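Side-chain contacts in polyhedrin (Simulium ubiquitum cypovirus, PDB 5A9A), which forms the microcrystalline occlusion bodies of an insect cypovirus, the polyhedra that probably shelter virus particles outside the host: residues N28-I33 with D183-S188; I38-I41 with Y47-I50; N84-P89 with E124-L129; I114-V119 with L156-Y161; D216-Q219 with C224-D227. All coordinates share one frame; numbering follows the deposited sequence.

Contact 1 of 5, residues N28-I33 with D183-S188; sequences NVQDAI and DNRYSS
Arg185 runs out straight past CG, then bends at chi3 (69°), and this bend delivers its guanidinium to the side chains of Gln30 and Asp31. Gln30 is folded in turn: CG lies beside the backbone N and the chain bends at chi2, bringing the amide oxygen back along the arginine, the two chains sliding past each other in opposite directions. Asp31 is the charged partner. Both terminal nitrogens grip a single carboxylate oxygen, end-on, with NH2 2.6 Å and NH1 2.9 Å from Asp31 OD1. That oxygen lies in the guanidinium plane, yet the nitrogens come at it from one face of the carboxylate, above its plane. NH1 is shared: it also donates to Gln30 OE1, 3.1 Å away and nearly straight (163°), again from above the carbonyl plane, with the amide and the guanidinium close to perpendicular. Two edge-on acceptors thus hold the guanidinium against rotation. A water links Asp183 O, 2.8 Å away, weakly to Gln30 OE1. The other polar ends of Gln30 and Asp31 are tied down outside the two segments: Gln30 NE2 donates to Arg178 O, and Asp31 OD2 accepts from Gln193 NE2. Glu56 makes a long, weak ion pair with Arg185 and brings its carboxylate near that of Asp31, a like-charge proximity the guanidinium probably eases. Each segment contains a beta turn, type II from Val29 to Ala32 and type I from Asn184 to Ser187. The first lies between helix 11-25 and strand 34-41; the second between strand 170-176 and helix 191-197, on whose Gln193 and Val194 the arginine side chain rests.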
# COMPACT_ATOMS: atom_id res chain seq x y z
N ASN A 28 -8.81 23.95 5.03
CA ASN A 28 -9.67 24.09 3.85
C ASN A 28 -8.95 24.54 2.58
O ASN A 28 -9.56 24.64 1.52
CB ASN A 28 -10.83 25.05 4.15
CG ASN A 28 -11.76 24.51 5.22
OD1 ASN A 28 -11.87 23.30 5.40
ND2 ASN A 28 -12.44 25.41 5.92
N VAL A 29 -7.65 24.82 2.70
CA VAL A 29 -6.83 25.10 1.52
C VAL A 29 -6.65 23.80 0.75
O VAL A 29 -6.45 22.74 1.35
CB VAL A 29 -5.44 25.65 1.92
CG1 VAL A 29 -4.57 25.84 0.68
CG2 VAL A 29 -5.58 26.95 2.69
N GLN A 30 -6.73 23.86 -0.57
CA GLN A 30 -6.55 22.66 -1.38
C GLN A 30 -5.16 22.08 -1.15
O GLN A 30 -4.16 22.81 -1.09
CB GLN A 30 -6.78 22.95 -2.87
CG GLN A 30 -8.25 23.11 -3.24
CD GLN A 30 -9.04 21.83 -3.03
OE1 GLN A 30 -8.80 20.82 -3.68
NE2 GLN A 30 -9.99 21.86 -2.10
N ASP A 31 -5.11 20.76 -0.99
CA ASP A 31 -3.88 20.04 -0.64
C ASP A 31 -3.48 20.23 0.83
O ASP A 31 -2.36 19.89 1.22
CB ASP A 31 -2.72 20.41 -1.57
CG ASP A 31 -2.62 19.46 -2.76
OD1 ASP A 31 -3.58 18.70 -2.99
OD2 ASP A 31 -1.59 19.49 -3.47
N ALA A 32 -4.39 20.77 1.63
CA ALA A 32 -4.21 20.75 3.08
C ALA A 32 -4.37 19.30 3.54
O ALA A 32 -5.03 18.50 2.89
CB ALA A 32 -5.23 21.64 3.76
N ILE A 33 -3.76 18.97 4.67
CA ILE A 33 -3.82 17.61 5.19
C ILE A 33 -5.16 17.30 5.84
O ILE A 33 -5.75 18.15 6.50
CB ILE A 33 -2.69 17.36 6.22
CG1 ILE A 33 -1.34 17.21 5.50
CG2 ILE A 33 -2.98 16.12 7.05
CD1 ILE A 33 -1.25 15.99 4.60
N ASP A 183 -14.55 22.93 -8.83
CA ASP A 183 -13.35 22.53 -9.55
C ASP A 183 -12.97 21.09 -9.21
O ASP A 183 -12.33 20.83 -8.19
CB ASP A 183 -12.17 23.45 -9.22
CG ASP A 183 -10.94 23.13 -10.05
OD1 ASP A 183 -10.94 22.11 -10.76
OD2 ASP A 183 -9.95 23.90 -9.98
N ASN A 184 -13.35 20.17 -10.07
CA ASN A 184 -12.99 18.77 -9.90
C ASN A 184 -11.53 18.55 -10.25
O ASN A 184 -11.15 18.62 -11.42
CB ASN A 184 -13.87 17.88 -10.79
CG ASN A 184 -13.59 16.41 -10.59
OD1 ASN A 184 -12.88 16.02 -9.67
ND2 ASN A 184 -14.16 15.58 -11.46
N ARG A 185 -10.71 18.29 -9.25
CA ARG A 185 -9.28 18.10 -9.47
C ARG A 185 -8.96 16.73 -10.08
O ARG A 185 -7.81 16.41 -10.33
CB ARG A 185 -8.49 18.32 -8.18
CG ARG A 185 -8.30 19.80 -7.86
CD ARG A 185 -7.63 20.00 -6.51
NE ARG A 185 -6.24 19.56 -6.51
CZ ARG A 185 -5.53 19.33 -5.41
NH1 ARG A 185 -6.10 19.47 -4.21
NH2 ARG A 185 -4.27 18.94 -5.50
N TYR A 186 -10.00 15.94 -10.32
CA TYR A 186 -9.84 14.71 -11.08
C TYR A 186 -10.01 15.00 -12.56
O TYR A 186 -10.08 14.08 -13.38
CB TYR A 186 -10.80 13.64 -10.58
CG TYR A 186 -10.39 13.15 -9.22
CD1 TYR A 186 -9.35 12.25 -9.08
CD2 TYR A 186 -11.01 13.63 -8.07
CE1 TYR A 186 -8.95 11.82 -7.83
CE2 TYR A 186 -10.62 13.20 -6.82
CZ TYR A 186 -9.58 12.30 -6.71
OH TYR A 186 -9.19 11.87 -5.47
N SER A 187 -10.07 16.28 -12.89
CA SER A 187 -9.97 16.75 -14.26
C SER A 187 -8.54 16.57 -14.74
O SER A 187 -7.63 16.38 -13.93
CB SER A 187 -10.37 18.23 -14.34
OG SER A 187 -11.74 18.40 -14.02
N SER A 188 -8.34 16.63 -16.05
CA SER A 188 -7.03 16.38 -16.65
C SER A 188 -5.97 17.40 -16.21
O SER A 188 -4.78 17.09 -16.22
CB SER A 188 -7.14 16.37 -18.17
OG SER A 188 -8.07 15.39 -18.61
O HOH W 1 -10.51 21.70 -6.29

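Contact 2 of 5, residues I38-I41 with Y47-I50; sequences IIFI and YRLI
Phe40 and Arg48 stand side by side on one face of the sheet, pointing the same way, with Arg48 NH2 3.7 Å from Phe40 CD2 and the ring and guanidinium planes 28° apart. The approach is oblique. At the ring's edge, near its plane, comes Ile50 CD1, 3.8 Å from Phe40 CE2; the ethyl arm of Ile50 turns at chi2 (87°) toward the neighbouring strand to get there. On the other face Tyr47 lies alongside Ile41, whose CG1 is 3.7 Å from Tyr47 CE2, while Ile39 lies between two neighbours, its CG2 near the CD2 side of Tyr47 and its CG1 3.7 Å from Leu49 CD1. The backbone that carries both layers is a beta hairpin, strands 34-41 and 47-54 running antiparallel. Ile38-Ile50 and Phe40-Arg48 are its hydrogen-bonded pairs, and Ile50 N to Ile38 O is a short, almost straight link (2.8 Å, 174°). Ile39-Leu49 and Ile41-Tyr47 are the non-hydrogen-bonded pairs. Further out, the guanidinium of Arg48 is positioned by Asp66 O, which accepts from NH2, and by Tyr42 OH, which accepts from NE, while the ring of Phe62 meets Phe40 edge-to-face. Strand 105-111 continues the sheet beyond the first strand and strand 201-208 beyond the second. Helix 211-221 packs over Tyr47 and Leu49 through Leu214 and Tyr217.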
# COMPACT_ATOMS: atom_id res chain seq x y z
N ILE A 38 -8.24 5.95 13.64
CA ILE A 38 -9.01 4.74 13.88
C ILE A 38 -8.62 4.20 15.24
O ILE A 38 -7.45 3.90 15.48
CB ILE A 38 -8.71 3.65 12.83
CG1 ILE A 38 -8.82 4.22 11.41
CG2 ILE A 38 -9.65 2.47 13.02
CD1 ILE A 38 -10.21 4.67 11.02
N ILE A 39 -9.59 4.08 16.14
CA ILE A 39 -9.32 3.65 17.51
C ILE A 39 -10.12 2.39 17.85
O ILE A 39 -11.35 2.41 17.83
CB ILE A 39 -9.69 4.75 18.52
CG1 ILE A 39 -9.12 6.09 18.07
CG2 ILE A 39 -9.18 4.38 19.91
CD1 ILE A 39 -9.67 7.27 18.83
N PHE A 40 -9.41 1.32 18.18
CA PHE A 40 -10.06 0.08 18.61
C PHE A 40 -10.07 -0.01 20.13
O PHE A 40 -9.12 0.39 20.79
CB PHE A 40 -9.33 -1.13 18.03
CG PHE A 40 -9.40 -1.24 16.54
CD1 PHE A 40 -10.48 -1.86 15.93
CD2 PHE A 40 -8.39 -0.72 15.74
CE1 PHE A 40 -10.55 -1.96 14.55
CE2 PHE A 40 -8.46 -0.81 14.37
CZ PHE A 40 -9.53 -1.44 13.77
N ILE A 41 -11.17 -0.53 20.67
CA ILE A 41 -11.28 -0.78 22.10
C ILE A 41 -11.22 -2.27 22.35
O ILE A 41 -11.83 -3.05 21.61
CB ILE A 41 -12.61 -0.23 22.67
CG1 ILE A 41 -12.83 1.21 22.20
CG2 ILE A 41 -12.60 -0.32 24.19
CD1 ILE A 41 -14.10 1.83 22.73
N TYR A 47 -6.81 0.84 24.52
CA TYR A 47 -7.02 1.26 23.14
C TYR A 47 -5.81 1.02 22.25
O TYR A 47 -4.67 1.01 22.72
CB TYR A 47 -7.38 2.75 23.11
CG TYR A 47 -8.53 3.10 24.01
CD1 TYR A 47 -8.32 3.42 25.35
CD2 TYR A 47 -9.84 3.11 23.54
CE1 TYR A 47 -9.37 3.74 26.18
CE2 TYR A 47 -10.89 3.43 24.37
CZ TYR A 47 -10.65 3.74 25.69
OH TYR A 47 -11.71 4.06 26.52
N ARG A 48 -6.07 0.83 20.97
CA ARG A 48 -5.03 0.84 19.95
C ARG A 48 -5.43 1.84 18.88
O ARG A 48 -6.48 1.70 18.26
CB ARG A 48 -4.86 -0.55 19.34
CG ARG A 48 -3.67 -0.67 18.39
CD ARG A 48 -3.53 -2.08 17.86
NE ARG A 48 -4.70 -2.50 17.09
CZ ARG A 48 -4.66 -2.94 15.84
NH1 ARG A 48 -3.51 -3.06 15.19
NH2 ARG A 48 -5.79 -3.30 15.24
N LEU A 49 -4.60 2.86 18.68
CA LEU A 49 -4.95 3.98 17.82
C LEU A 49 -4.05 4.03 16.59
O LEU A 49 -2.83 4.03 16.70
CB LEU A 49 -4.85 5.29 18.60
CG LEU A 49 -5.35 6.56 17.90
CD1 LEU A 49 -5.79 7.59 18.92
CD2 LEU A 49 -4.28 7.13 16.98
N ILE A 50 -4.67 4.09 15.42
CA ILE A 50 -3.93 4.19 14.17
C ILE A 50 -4.20 5.53 13.50
O ILE A 50 -5.33 5.84 13.14
CB ILE A 50 -4.27 3.04 13.21
CG1 ILE A 50 -4.06 1.69 13.90
CG2 ILE A 50 -3.41 3.12 11.96
CD1 ILE A 50 -5.27 1.21 14.67

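Contact 3 of 5, residues N84-P89 with E124-L129; sequences NQIRRP and ENEDCL
Arg87 and Glu126 slide past each other in opposite directions, their aliphatic parts touching where Arg87 CG lies 3.8 Å from Glu126 CB, and their flat ends turned 61° apart. Glu126 holds CG between its backbone N and carbonyl carbon (chi1 63°), which lays the chain across the helix end. There its CG rests 3.6 Å from Ile86 O, and the same residue's CB meets the methyl branch of Ile86, CG2 to CB 3.6 Å. The carboxylate plane of Asp127 is turned almost square to the guanidinium (83°). Its OD1 sits at the guanidinium edge, 3.4 Å from Arg87 NE, a straight but long and weak salt bridge. The stronger partners lie outside. Arg87 NH1 pairs with Glu83 and donates to Asn204 O of the third subunit, Asp127 OD2 meets Lys221 and Arg35 of that same subunit, and Glu126 OE1 accepts from Asn168. The contact therefore joins the last turn of helix 76-87 to a loop at a subunit boundary. That loop opens with a type I turn from Asn125 to Cys128 and an Asx turn at its start: Asn125 OD1 takes the backbone N-H groups of Asp127 and Leu129 from opposite faces of its amide.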
# COMPACT_ATOMS: atom_id res chain seq x y z
N ASN A 84 -8.15 -19.33 10.92
CA ASN A 84 -8.59 -20.46 10.10
C ASN A 84 -10.07 -20.76 10.33
O ASN A 84 -10.85 -20.84 9.38
CB ASN A 84 -7.78 -21.71 10.41
CG ASN A 84 -6.46 -21.76 9.67
OD1 ASN A 84 -6.29 -21.13 8.63
ND2 ASN A 84 -5.50 -22.51 10.22
N GLN A 85 -10.44 -20.92 11.59
CA GLN A 85 -11.81 -21.27 11.94
C GLN A 85 -12.79 -20.19 11.47
O GLN A 85 -13.88 -20.49 11.00
CB GLN A 85 -11.95 -21.48 13.45
CG GLN A 85 -13.32 -21.97 13.87
CD GLN A 85 -13.77 -23.18 13.08
OE1 GLN A 85 -12.96 -24.00 12.66
NE2 GLN A 85 -15.08 -23.29 12.86
N ILE A 86 -12.38 -18.93 11.59
CA ILE A 86 -13.24 -17.82 11.20
C ILE A 86 -13.37 -17.70 9.68
O ILE A 86 -14.48 -17.56 9.17
CB ILE A 86 -12.72 -16.48 11.76
CG1 ILE A 86 -12.72 -16.51 13.30
CG2 ILE A 86 -13.57 -15.33 11.26
CD1 ILE A 86 -14.10 -16.51 13.91
N ARG A 87 -12.25 -17.75 8.97
CA ARG A 87 -12.25 -17.50 7.53
C ARG A 87 -12.37 -18.77 6.69
O ARG A 87 -12.53 -18.71 5.47
CB ARG A 87 -10.99 -16.74 7.12
CG ARG A 87 -10.92 -15.33 7.66
CD ARG A 87 -9.68 -14.62 7.16
NE ARG A 87 -9.60 -14.64 5.70
CZ ARG A 87 -8.46 -14.58 5.01
NH1 ARG A 87 -7.30 -14.52 5.64
NH2 ARG A 87 -8.49 -14.60 3.68
N ARG A 88 -12.28 -19.93 7.34
CA ARG A 88 -12.46 -21.20 6.64
C ARG A 88 -12.84 -22.31 7.62
O ARG A 88 -12.06 -23.22 7.88
CB ARG A 88 -11.20 -21.57 5.84
CG ARG A 88 -9.88 -21.25 6.51
CD ARG A 88 -8.71 -21.59 5.59
NE ARG A 88 -8.66 -23.01 5.26
CZ ARG A 88 -7.86 -23.90 5.85
NH1 ARG A 88 -7.02 -23.52 6.80
NH2 ARG A 88 -7.90 -25.17 5.47
N PRO A 89 -14.06 -22.23 8.16
CA PRO A 89 -14.60 -23.27 9.04
C PRO A 89 -14.75 -24.59 8.28
O PRO A 89 -15.10 -24.55 7.10
CB PRO A 89 -15.98 -22.73 9.43
CG PRO A 89 -16.33 -21.76 8.35
CD PRO A 89 -15.03 -21.14 7.94
N GLU A 124 -16.95 -4.93 7.36
CA GLU A 124 -17.01 -6.03 6.41
C GLU A 124 -16.97 -7.35 7.15
O GLU A 124 -16.74 -7.38 8.36
CB GLU A 124 -15.82 -5.94 5.45
CG GLU A 124 -15.59 -4.55 4.88
CD GLU A 124 -16.68 -4.13 3.90
OE1 GLU A 124 -17.66 -4.88 3.73
OE2 GLU A 124 -16.54 -3.04 3.30
N ASN A 125 -17.19 -8.45 6.44
CA ASN A 125 -17.10 -9.77 7.05
C ASN A 125 -15.65 -10.24 7.10
O ASN A 125 -14.73 -9.46 6.84
CB ASN A 125 -17.99 -10.78 6.32
CG ASN A 125 -17.58 -11.01 4.88
OD1 ASN A 125 -16.43 -10.80 4.51
ND2 ASN A 125 -18.53 -11.44 4.06
N GLU A 126 -15.45 -11.51 7.44
CA GLU A 126 -14.11 -12.03 7.69
C GLU A 126 -13.22 -12.03 6.45
O GLU A 126 -12.00 -12.11 6.57
CB GLU A 126 -14.18 -13.43 8.31
CG GLU A 126 -14.80 -14.49 7.41
CD GLU A 126 -16.31 -14.56 7.55
OE1 GLU A 126 -16.91 -13.64 8.14
OE2 GLU A 126 -16.89 -15.56 7.08
N ASP A 127 -13.83 -11.95 5.27
CA ASP A 127 -13.07 -11.87 4.02
C ASP A 127 -13.01 -10.43 3.52
O ASP A 127 -12.59 -10.18 2.38
CB ASP A 127 -13.69 -12.77 2.96
CG ASP A 127 -13.50 -14.25 3.26
OD1 ASP A 127 -12.53 -14.60 3.96
OD2 ASP A 127 -14.33 -15.06 2.79
N CYS A 128 -13.42 -9.50 4.37
CA CYS A 128 -13.48 -8.08 4.02
C CYS A 128 -14.34 -7.83 2.78
O CYS A 128 -13.94 -7.09 1.88
CB CYS A 128 -12.06 -7.52 3.81
SG CYS A 128 -11.92 -5.76 4.22
N LEU A 129 -15.51 -8.47 2.75
CA LEU A 129 -16.50 -8.24 1.70
C LEU A 129 -17.80 -7.79 2.35
O LEU A 129 -18.04 -8.09 3.53
CB LEU A 129 -16.73 -9.52 0.89
CG LEU A 129 -15.54 -10.08 0.11
CD1 LEU A 129 -15.79 -11.52 -0.30
CD2 LEU A 129 -15.22 -9.23 -1.12
O HOH W 2 -15.76 -17.61 6.55
O HOH W 3 -11.09 -16.60 3.45

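Contact 4 of 5, residues I114-V119 with L156-Y161; sequences ICWENV and LGRFLY
Arg158 lies flat on the indole of Trp116, guanidinium over ring with their planes only 5° apart. The overlap is long as well as close. Extended from CG to NE, the arginine chain runs over the indole: its CG stands 3.7 Å from the centroid of the six-membered ring in a CH-pi contact, and its CZ is 3.6 Å from the centroid of the five-membered ring, 18° off the normal, a cation-pi pair. At the far end NH2 of Arg158 reaches 3.5 Å from CD1 of Trp116. In both residues CG is anti to the carbonyl carbon, and the extended arginine is thereby laid along the ring.

Away from this stack the contact thins quickly. The edge of the indole comes no nearer to Leu156 O than 4.4 Å, from CZ2, and Glu117 is solvent-exposed and points away from the strand. The other indole face is approached by the tryptophan's own segment, where Ile114 O stands 3.2 Å above the ring plane. Strand 157-163 thus presents Arg158 to the loop leading from strand 105-111 to strand 120-124, so the stack ties that loop to the six-stranded sheet. Arg158 NH1 also donates to Gly147 O. The positive charge is probably stabilised by cation-pi electrostatics and by that carbonyl, with dispersion adding to the flat stacking, and no carboxylate of these two segments takes part.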
# COMPACT_ATOMS: atom_id res chain seq x y z
N ILE A 114 -13.39 17.49 4.57
CA ILE A 114 -13.83 16.21 4.04
C ILE A 114 -15.21 16.28 3.40
O ILE A 114 -16.13 16.90 3.95
CB ILE A 114 -13.84 15.15 5.16
CG1 ILE A 114 -12.41 14.89 5.64
CG2 ILE A 114 -14.49 13.86 4.68
CD1 ILE A 114 -12.31 14.12 6.94
N CYS A 115 -15.36 15.65 2.24
CA CYS A 115 -16.65 15.57 1.57
C CYS A 115 -17.50 14.51 2.25
O CYS A 115 -17.48 13.34 1.87
CB CYS A 115 -16.47 15.22 0.09
SG CYS A 115 -18.02 15.20 -0.86
N TRP A 116 -18.24 14.93 3.27
CA TRP A 116 -18.96 14.00 4.13
C TRP A 116 -19.97 13.17 3.35
O TRP A 116 -20.23 12.02 3.70
CB TRP A 116 -19.63 14.77 5.27
CG TRP A 116 -18.64 15.48 6.12
CD1 TRP A 116 -18.43 16.83 6.20
CD2 TRP A 116 -17.68 14.87 7.00
NE1 TRP A 116 -17.41 17.09 7.08
CE2 TRP A 116 -16.93 15.91 7.58
CE3 TRP A 116 -17.40 13.54 7.34
CZ2 TRP A 116 -15.91 15.66 8.51
CZ3 TRP A 116 -16.38 13.30 8.25
CH2 TRP A 116 -15.65 14.35 8.83
N GLU A 117 -20.52 13.76 2.30
CA GLU A 117 -21.44 13.06 1.41
C GLU A 117 -20.81 11.80 0.80
O GLU A 117 -21.49 10.81 0.55
CB GLU A 117 -21.91 14.00 0.31
CG GLU A 117 -22.32 13.32 -0.98
CD GLU A 117 -22.71 14.31 -2.06
OE1 GLU A 117 -22.46 15.52 -1.87
OE2 GLU A 117 -23.25 13.88 -3.10
N ASN A 118 -19.50 11.85 0.56
CA ASN A 118 -18.81 10.76 -0.12
C ASN A 118 -18.02 9.85 0.82
O ASN A 118 -17.35 8.92 0.37
CB ASN A 118 -17.88 11.32 -1.20
CG ASN A 118 -18.62 11.70 -2.46
OD1 ASN A 118 -19.85 11.70 -2.50
ND2 ASN A 118 -17.88 12.04 -3.51
N VAL A 119 -18.11 10.12 2.12
CA VAL A 119 -17.48 9.27 3.11
C VAL A 119 -18.14 7.89 3.15
O VAL A 119 -19.37 7.77 3.09
CB VAL A 119 -17.55 9.91 4.52
CG1 VAL A 119 -17.24 8.88 5.60
CG2 VAL A 119 -16.59 11.09 4.61
N LEU A 156 -15.06 21.00 11.37
CA LEU A 156 -13.81 20.34 11.00
C LEU A 156 -13.79 18.83 11.27
O LEU A 156 -13.01 18.10 10.65
CB LEU A 156 -12.63 20.96 11.75
CG LEU A 156 -11.80 22.03 11.05
CD1 LEU A 156 -10.52 22.27 11.83
CD2 LEU A 156 -11.47 21.63 9.62
N GLY A 157 -14.62 18.36 12.19
CA GLY A 157 -14.51 16.99 12.64
C GLY A 157 -15.80 16.29 13.00
O GLY A 157 -16.72 16.90 13.56
N ARG A 158 -15.86 15.00 12.68
CA ARG A 158 -16.98 14.15 13.07
C ARG A 158 -16.45 12.85 13.66
O ARG A 158 -15.31 12.47 13.39
CB ARG A 158 -17.89 13.87 11.87
CG ARG A 158 -18.37 15.14 11.17
CD ARG A 158 -19.54 14.87 10.25
NE ARG A 158 -19.99 16.10 9.59
CZ ARG A 158 -20.94 16.16 8.67
NH1 ARG A 158 -21.57 15.05 8.28
NH2 ARG A 158 -21.27 17.33 8.14
N PHE A 159 -17.28 12.19 14.46
CA PHE A 159 -16.84 11.08 15.29
C PHE A 159 -17.85 9.93 15.21
O PHE A 159 -19.06 10.16 15.37
CB PHE A 159 -16.70 11.57 16.73
CG PHE A 159 -15.99 10.62 17.66
CD1 PHE A 159 -14.61 10.53 17.67
CD2 PHE A 159 -16.71 9.83 18.53
CE1 PHE A 159 -13.96 9.66 18.53
CE2 PHE A 159 -16.07 8.96 19.39
CZ PHE A 159 -14.70 8.88 19.39
N LEU A 160 -17.37 8.72 14.97
CA LEU A 160 -18.25 7.57 14.80
C LEU A 160 -17.91 6.44 15.77
O LEU A 160 -16.74 6.09 15.94
CB LEU A 160 -18.17 7.04 13.36
CG LEU A 160 -19.07 5.85 13.02
CD1 LEU A 160 -20.53 6.26 12.98
CD2 LEU A 160 -18.65 5.24 11.69
N TYR A 161 -18.94 5.87 16.40
CA TYR A 161 -18.77 4.71 17.26
C TYR A 161 -19.35 3.47 16.60
O TYR A 161 -20.47 3.48 16.09
CB TYR A 161 -19.45 4.94 18.62
CG TYR A 161 -19.35 3.76 19.56
CD1 TYR A 161 -20.30 2.75 19.55
CD2 TYR A 161 -18.29 3.64 20.44
CE1 TYR A 161 -20.21 1.67 20.40
CE2 TYR A 161 -18.18 2.57 21.30
CZ TYR A 161 -19.15 1.58 21.28
OH TYR A 161 -19.05 0.51 22.13

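Contact 5 of 5, residues D216-Q219 with C224-D227; sequences DYMQ and CYID
Cys224 O accepts a hydrogen bond from Ser109 OG and is also approached by the terminal methyl of Met218, whose CE lies 3.2 Å away, a close van der Waals approach in which the slight polarity of a methyl bound to sulfur may help. The methyl gets there because Met218 is bent at both chi2 (-59°) and chi3 (-73°), curling its end toward the Cys224 carbonyl, just before the strand, instead of stretching out. Nearer its root the same side chain packs on Tyr225, with Met218 CB 3.7 Å from Tyr225 CB and Met218 CG 3.9 Å from Tyr225 CD1. The two side chains cross at about a right angle, and Met218 CG comes to the ring obliquely. This is helix-to-strand packing: helix 211-221 is followed after a short connection by strand 225-226, which turns back beside it and pairs antiparallel with strand 232-234. Tyr225, with CG anti to its backbone N (chi1 -177°), extends toward the start of the helix, where its hydroxyl is hydrogen-bonded to Glu211 OE2 and its ring packs on Leu214 and Ile215. Cys224 N is held by Asn111 OD1, so that both backbone polar atoms of this residue are anchored to side chains of strand 105-111.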
# COMPACT_ATOMS: atom_id res chain seq x y z
N ASP A 216 -6.36 12.94 26.33
CA ASP A 216 -5.17 13.78 26.29
C ASP A 216 -4.54 13.78 24.89
O ASP A 216 -4.17 14.84 24.37
CB ASP A 216 -4.15 13.28 27.33
CG ASP A 216 -2.99 14.22 27.51
OD1 ASP A 216 -2.02 14.14 26.73
OD2 ASP A 216 -3.03 15.05 28.45
N TYR A 217 -4.44 12.60 24.28
CA TYR A 217 -3.88 12.48 22.94
C TYR A 217 -4.71 13.24 21.91
O TYR A 217 -4.18 14.00 21.10
CB TYR A 217 -3.80 11.00 22.53
CG TYR A 217 -3.23 10.76 21.15
CD1 TYR A 217 -1.86 10.60 20.96
CD2 TYR A 217 -4.06 10.66 20.04
CE1 TYR A 217 -1.33 10.36 19.70
CE2 TYR A 217 -3.54 10.43 18.78
CZ TYR A 217 -2.18 10.28 18.61
OH TYR A 217 -1.65 10.05 17.36
N MET A 218 -6.02 13.03 21.95
CA MET A 218 -6.91 13.65 20.98
C MET A 218 -6.87 15.18 21.10
O MET A 218 -6.90 15.90 20.11
CB MET A 218 -8.34 13.13 21.16
CG MET A 218 -8.45 11.62 20.96
SD MET A 218 -7.90 11.06 19.33
CE MET A 218 -9.26 11.63 18.31
N GLN A 219 -6.79 15.67 22.33
CA GLN A 219 -6.69 17.10 22.58
C GLN A 219 -5.32 17.65 22.18
O GLN A 219 -5.21 18.78 21.70
CB GLN A 219 -7.00 17.41 24.04
CG GLN A 219 -8.46 17.16 24.40
CD GLN A 219 -8.82 17.54 25.82
OE1 GLN A 219 -7.98 17.48 26.72
NE2 GLN A 219 -10.07 17.92 26.02
N CYS A 224 -11.03 15.39 16.84
CA CYS A 224 -12.27 15.43 17.61
C CYS A 224 -12.48 14.12 18.36
O CYS A 224 -12.11 13.04 17.88
CB CYS A 224 -13.48 15.76 16.73
SG CYS A 224 -14.03 14.46 15.63
N TYR A 225 -13.05 14.22 19.55
CA TYR A 225 -13.28 13.05 20.38
C TYR A 225 -14.51 13.23 21.25
O TYR A 225 -14.69 14.28 21.86
CB TYR A 225 -12.07 12.77 21.26
CG TYR A 225 -12.23 11.52 22.10
CD1 TYR A 225 -12.09 10.26 21.53
CD2 TYR A 225 -12.53 11.60 23.45
CE1 TYR A 225 -12.25 9.12 22.28
CE2 TYR A 225 -12.68 10.46 24.22
CZ TYR A 225 -12.54 9.22 23.63
OH TYR A 225 -12.69 8.08 24.38
N ILE A 226 -15.33 12.20 21.31
CA ILE A 226 -16.47 12.15 22.21
C ILE A 226 -16.23 11.01 23.17
O ILE A 226 -16.04 9.87 22.75
CB ILE A 226 -17.79 11.92 21.43
CG1 ILE A 226 -17.84 12.85 20.22
CG2 ILE A 226 -18.98 12.14 22.35
CD1 ILE A 226 -19.17 12.82 19.48
N ASP A 227 -16.21 11.30 24.47
CA ASP A 227 -15.82 10.29 25.45
C ASP A 227 -16.95 9.32 25.75
O ASP A 227 -18.05 9.43 25.21
CB ASP A 227 -15.31 10.95 26.74
CG ASP A 227 -16.37 11.78 27.44
OD1 ASP A 227 -17.55 11.37 27.47
OD2 ASP A 227 -16.01 12.84 27.99

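In the fold
Contacts 2, 4 and 5 form a continuous patch around the six-stranded sheet. Contact 5 leans on contact 2, where Leu49 CD1 lies 3.6 Å from Tyr217 CE2, and on contact 4, where Phe159 CE1 is 3.6 Å from Tyr225 CD1. Contact 4 comes within about 5 Å of contact 1, nearest atoms, without touching it. Contact 3 is remote, its centre 37 Å from that of contact 1 and 32 Å from that of contact 5, yet contacts 1 and 3 both touch the third subunit. The UTP site is nearest contacts 3 and 2: the ligand is about 11 Å from the Ile86 side chain and about 12 Å from that of Arg48.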